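Local coordinates for outer surface protein (PDB 5IZT) that is an outer surface protein of the Lyme disease spirochaete, of unproven function but belonging to the family of the complement-regulator-binding protein BbCRASP-1, at residues L336-I339 and L340-K344; N383-Q386 and S387-A391. All coordinates share one frame; numbering follows the deposited sequence. Where two conformers were deposited one is given.

Interaction 1: L336-I339 and L340-K344; sequences LNQI and LDKRK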
loop_
_atom_site.group_PDB
_atom_site.type_symbol
_atom_site.label_atom_id
_atom_site.label_comp_id
_atom_site.label_asym_id
_atom_site.label_seq_id
_atom_site.Cartn_x
_atom_site.Cartn_y
_atom_site.Cartn_z
ATOM N N LEU A 336 6.263 -0.490 13.269
ATOM C CA LEU A 336 5.945 -1.572 12.340
ATOM C C LEU A 336 4.481 -1.985 12.466
ATOM O O LEU A 336 3.787 -2.147 11.454
ATOM C CB LEU A 336 6.867 -2.771 12.573
ATOM C CG LEU A 336 6.527 -4.001 11.715
ATOM C CD1 LEU A 336 6.610 -3.691 10.214
ATOM C CD2 LEU A 336 7.392 -5.199 12.046
ATOM N N ASN A 337 3.983 -2.135 13.701
ATOM C CA ASN A 337 2.584 -2.511 13.900
ATOM C C ASN A 337 1.635 -1.486 13.302
ATOM O O ASN A 337 0.571 -1.843 12.774
ATOM C CB ASN A 337 2.283 -2.671 15.386
ATOM C CG ASN A 337 2.834 -3.950 15.948
ATOM O OD1 ASN A 337 3.109 -4.893 15.211
ATOM N ND2 ASN A 337 2.996 -3.994 17.255
ATOM N N GLN A 338 1.993 -0.208 13.395
ATOM C CA GLN A 338 1.145 0.849 12.872
ATOM C C GLN A 338 1.073 0.811 11.349
ATOM O O GLN A 338 -0.014 0.952 10.784
ATOM C CB GLN A 338 1.649 2.209 13.347
ATOM C CG GLN A 338 0.947 3.362 12.649
ATOM C CD GLN A 338 1.062 4.668 13.391
ATOM O OE1 GLN A 338 1.709 4.751 14.436
ATOM N NE2 GLN A 338 0.433 5.703 12.851
ATOM N N ILE A 339 2.208 0.635 10.659
ATOM C CA ILE A 339 2.143 0.604 9.197
ATOM C C ILE A 339 1.433 -0.659 8.728
ATOM O O ILE A 339 0.695 -0.639 7.737
ATOM C CB ILE A 339 3.543 0.749 8.553
ATOM C CG1 ILE A 339 4.440 -0.454 8.830
ATOM C CG2 ILE A 339 4.236 2.004 9.048
ATOM C CD1 ILE A 339 5.791 -0.412 8.060
ATOM N N LEU A 340 1.624 -1.776 9.437
ATOM C CA LEU A 340 0.894 -2.991 9.083
ATOM C C LEU A 340 -0.602 -2.797 9.261
ATOM O O LEU A 340 -1.406 -3.240 8.426
ATOM C CB LEU A 340 1.375 -4.161 9.939
ATOM C CG LEU A 340 2.719 -4.722 9.515
ATOM C CD1 LEU A 340 3.244 -5.661 10.618
ATOM C CD2 LEU A 340 2.523 -5.466 8.194
ATOM N N ASP A 341 -0.992 -2.150 10.353
ATOM C CA ASP A 341 -2.409 -1.981 10.647
ATOM C C ASP A 341 -3.073 -1.013 9.675
ATOM O O ASP A 341 -4.227 -1.219 9.267
ATOM C CB ASP A 341 -2.575 -1.481 12.076
ATOM C CG ASP A 341 -4.006 -1.111 12.394
ATOM O OD1 ASP A 341 -4.849 -2.028 12.477
ATOM O OD2 ASP A 341 -4.289 0.092 12.557
ATOM N N LYS A 342 -2.375 0.063 9.308
ATOM C CA LYS A 342 -2.990 1.039 8.412
ATOM C C LYS A 342 -2.949 0.582 6.963
ATOM O O LYS A 342 -3.878 0.890 6.202
ATOM C CB LYS A 342 -2.333 2.407 8.585
ATOM C CG LYS A 342 -2.560 3.003 9.961
ATOM C CD LYS A 342 -4.041 3.259 10.202
ATOM C CE LYS A 342 -4.307 3.845 11.589
ATOM N NZ LYS A 342 -5.766 4.180 11.727
ATOM N N ARG A 343 -1.933 -0.194 6.565
ATOM C CA ARG A 343 -2.001 -0.802 5.240
ATOM C C ARG A 343 -3.169 -1.777 5.175
ATOM O O ARG A 343 -3.909 -1.807 4.181
ATOM C CB ARG A 343 -0.682 -1.501 4.880
ATOM C CG ARG A 343 -0.726 -2.237 3.528
ATOM C CD ARG A 343 0.589 -2.926 3.165
ATOM N NE ARG A 343 0.452 -3.850 2.029
ATOM C CZ ARG A 343 0.012 -5.099 2.132
ATOM N NH1 ARG A 343 -0.346 -5.586 3.322
ATOM N NH2 ARG A 343 -0.079 -5.867 1.050
ATOM N N LYS A 344 -3.363 -2.570 6.238
ATOM C CA LYS A 344 -4.515 -3.470 6.296
ATOM C C LYS A 344 -5.830 -2.694 6.262
ATOM O O LYS A 344 -6.818 -3.159 5.677
ATOM C CB LYS A 344 -4.446 -4.342 7.553
#

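Interaction 2: N383-Q386 and S387-A391; sequences NARQ and SVLEA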
loop_
_atom_site.group_PDB
_atom_site.type_symbol
_atom_site.label_atom_id
_atom_site.label_comp_id
_atom_site.label_asym_id
_atom_site.label_seq_id
_atom_site.Cartn_x
_atom_site.Cartn_y
_atom_site.Cartn_z
ATOM N N ASN A 383 -7.027 8.582 4.699
ATOM C CA ASN A 383 -6.543 8.671 6.078
ATOM C C ASN A 383 -5.586 7.525 6.390
ATOM O O ASN A 383 -4.587 7.707 7.106
ATOM C CB ASN A 383 -7.736 8.671 7.049
ATOM C CG ASN A 383 -8.506 9.995 7.027
ATOM O OD1 ASN A 383 -7.964 11.024 6.633
ATOM N ND2 ASN A 383 -9.768 9.972 7.463
ATOM N N ALA A 384 -5.857 6.337 5.839
ATOM C CA ALA A 384 -4.922 5.228 6.017
ATOM C C ALA A 384 -3.586 5.515 5.336
ATOM O O ALA A 384 -2.522 5.253 5.923
ATOM C CB ALA A 384 -5.529 3.927 5.491
ATOM N N ARG A 385 -3.623 6.050 4.105
ATOM C CA ARG A 385 -2.390 6.395 3.401
ATOM C C ARG A 385 -1.567 7.383 4.209
ATOM O O ARG A 385 -0.359 7.206 4.381
ATOM C CB ARG A 385 -2.703 6.979 2.018
ATOM C CG ARG A 385 -1.454 7.245 1.134
ATOM C CD ARG A 385 -0.765 8.591 1.418
ATOM N NE ARG A 385 0.445 8.779 0.618
ATOM C CZ ARG A 385 1.617 8.205 0.880
ATOM N NH1 ARG A 385 1.739 7.395 1.922
ATOM N NH2 ARG A 385 2.664 8.434 0.098
ATOM N N GLN A 386 -2.210 8.445 4.690
ATOM C CA GLN A 386 -1.521 9.468 5.464
ATOM C C GLN A 386 -0.935 8.897 6.747
ATOM O O GLN A 386 0.145 9.314 7.185
ATOM C CB GLN A 386 -2.502 10.607 5.765
ATOM C CG GLN A 386 -1.960 11.721 6.638
ATOM C CD GLN A 386 -0.896 12.544 5.946
ATOM O OE1 GLN A 386 -0.826 12.581 4.717
ATOM N NE2 GLN A 386 -0.061 13.213 6.735
ATOM N N SER A 387 -1.624 7.938 7.366
ATOM C CA SER A 387 -1.115 7.365 8.607
ATOM C C SER A 387 0.144 6.546 8.361
ATOM O O SER A 387 1.076 6.565 9.182
ATOM C CB SER A 387 -2.181 6.504 9.277
ATOM O OG SER A 387 -1.740 6.074 10.549
ATOM N N VAL A 388 0.188 5.805 7.250
ATOM C CA VAL A 388 1.399 5.043 6.934
ATOM C C VAL A 388 2.555 5.997 6.667
ATOM O O VAL A 388 3.681 5.789 7.141
ATOM C CB VAL A 388 1.158 4.099 5.736
ATOM C CG1 VAL A 388 2.471 3.415 5.338
ATOM C CG2 VAL A 388 0.119 3.022 6.089
ATOM N N LEU A 389 2.277 7.069 5.922
ATOM C CA LEU A 389 3.272 8.096 5.627
ATOM C C LEU A 389 3.814 8.743 6.899
ATOM O O LEU A 389 5.027 8.946 7.041
ATOM C CB LEU A 389 2.645 9.151 4.710
ATOM C CG LEU A 389 3.548 10.338 4.388
ATOM C CD1 LEU A 389 4.772 9.805 3.665
ATOM C CD2 LEU A 389 2.815 11.387 3.559
ATOM N N GLU A 390 2.924 9.109 7.827
ATOM C CA GLU A 390 3.383 9.727 9.066
ATOM C C GLU A 390 4.229 8.762 9.889
ATOM O O GLU A 390 5.235 9.161 10.486
ATOM C CB GLU A 390 2.185 10.237 9.866
ATOM C CG GLU A 390 1.504 11.429 9.200
ATOM C CD GLU A 390 0.224 11.866 9.894
ATOM O OE1 GLU A 390 -0.148 11.248 10.916
ATOM O OE2 GLU A 390 -0.416 12.820 9.403
ATOM N N ALA A 391 3.855 7.486 9.924
ATOM C CA ALA A 391 4.685 6.516 10.629
ATOM C C ALA A 391 6.054 6.391 9.968
ATOM O O ALA A 391 7.086 6.356 10.649
ATOM C CB ALA A 391 3.985 5.161 10.675
#

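Interaction 1: L336-I339 and L340-K344
L336 and L340 meet one helical turn apart on the long helix 322-359, part of the all-helical BbCRASP-1-like domain and of a predicted coiled coil. Their side chains cross at a slant: CD1 of L340 reaches back to CG of L336 at 3.8 Å, and the two CD1 methyls are 3.9 Å apart. Their first torsions differ: CG of L336 lies anti to the backbone N (chi1 175°), CG of L340 beside it and anti to the carbonyl carbon (chi1 -76°). The pair faces helices 179-197 and 280-316, where L336 packs on L187 and I191 and L340 on F297. Beneath them runs regular i to i+4 backbone bonding, with the amide N of L340 3.0 Å from O of L336. Well round the helix, Q338 touches A391 and K342 touches S387 and V388 of helix 366-395, their own CG atoms 4.4 Å apart; NE2 of Q338 is taken by S387. R343 runs extended from CG to NE, away from I339: NE is hydrogen-bonded to Q294, NH2 forms a salt bridge with D257, and the guanidinium makes a cation-pi contact with F297. Its backbone N bonds to O of I339 at 2.9 Å.

Interaction 2: N383-Q386 and S387-A391
Within the C-terminal helix 366-395 of the BbCRASP-1-like helical domain, Q386 and E390 are joined by an i to i+4 side-chain hydrogen bond on an exposed face. NE2 of Q386 gives a nearly straight hydrogen bond to OE2 of E390 (2.7 Å, 172° at the hydrogen). The acceptor lies in the plane of the amide, but the amide and carboxylate planes stand 80° apart, and OE2 is approached from its anti side, somewhat out of the carboxylate plane. Q386 gets there by bending at chi2 (69°), which swings its amide along the helix toward E390, itself extended beyond CG. The aliphatic stem of E390 adds to the contact, CG lying 3.4 Å from NE2 of Q386. On the neighbouring face the guanidinium of R385, also bent at chi2, reaches forward along the helix over L389 in the conformer given: NH1 of R385 comes within 3.4 Å of CB of L389, whose CG lies over one face of the guanidinium. The polar partner of NH1 is OG of S296 in helix 280-316, on which V388 and L389 pack as well. Along the main chain, N of L389 bonds to O of R385 at 3.1 Å.

Overall arrangement
From the N terminus, the chain passes through helices 179-197 and 280-316 before reaching interaction 1 on helix 322-359; it then turns into helix 366-395, which carries interaction 2. Each interaction is local to a single helix and closes no long loop, and the two occur in series, neither nesting nor crossing. Their centres are nevertheless 9 Å apart, because the consecutive helices pack against each other. At the join, Q338 NE2 and S387 OG, in the conformer given, form a probable hydrogen bond at 3.2 Å, while K342 CB packs on V388 CG2. Both interactions also border helix 280-316, and interaction 1 reaches helix 179-197 as well, tying four helices together.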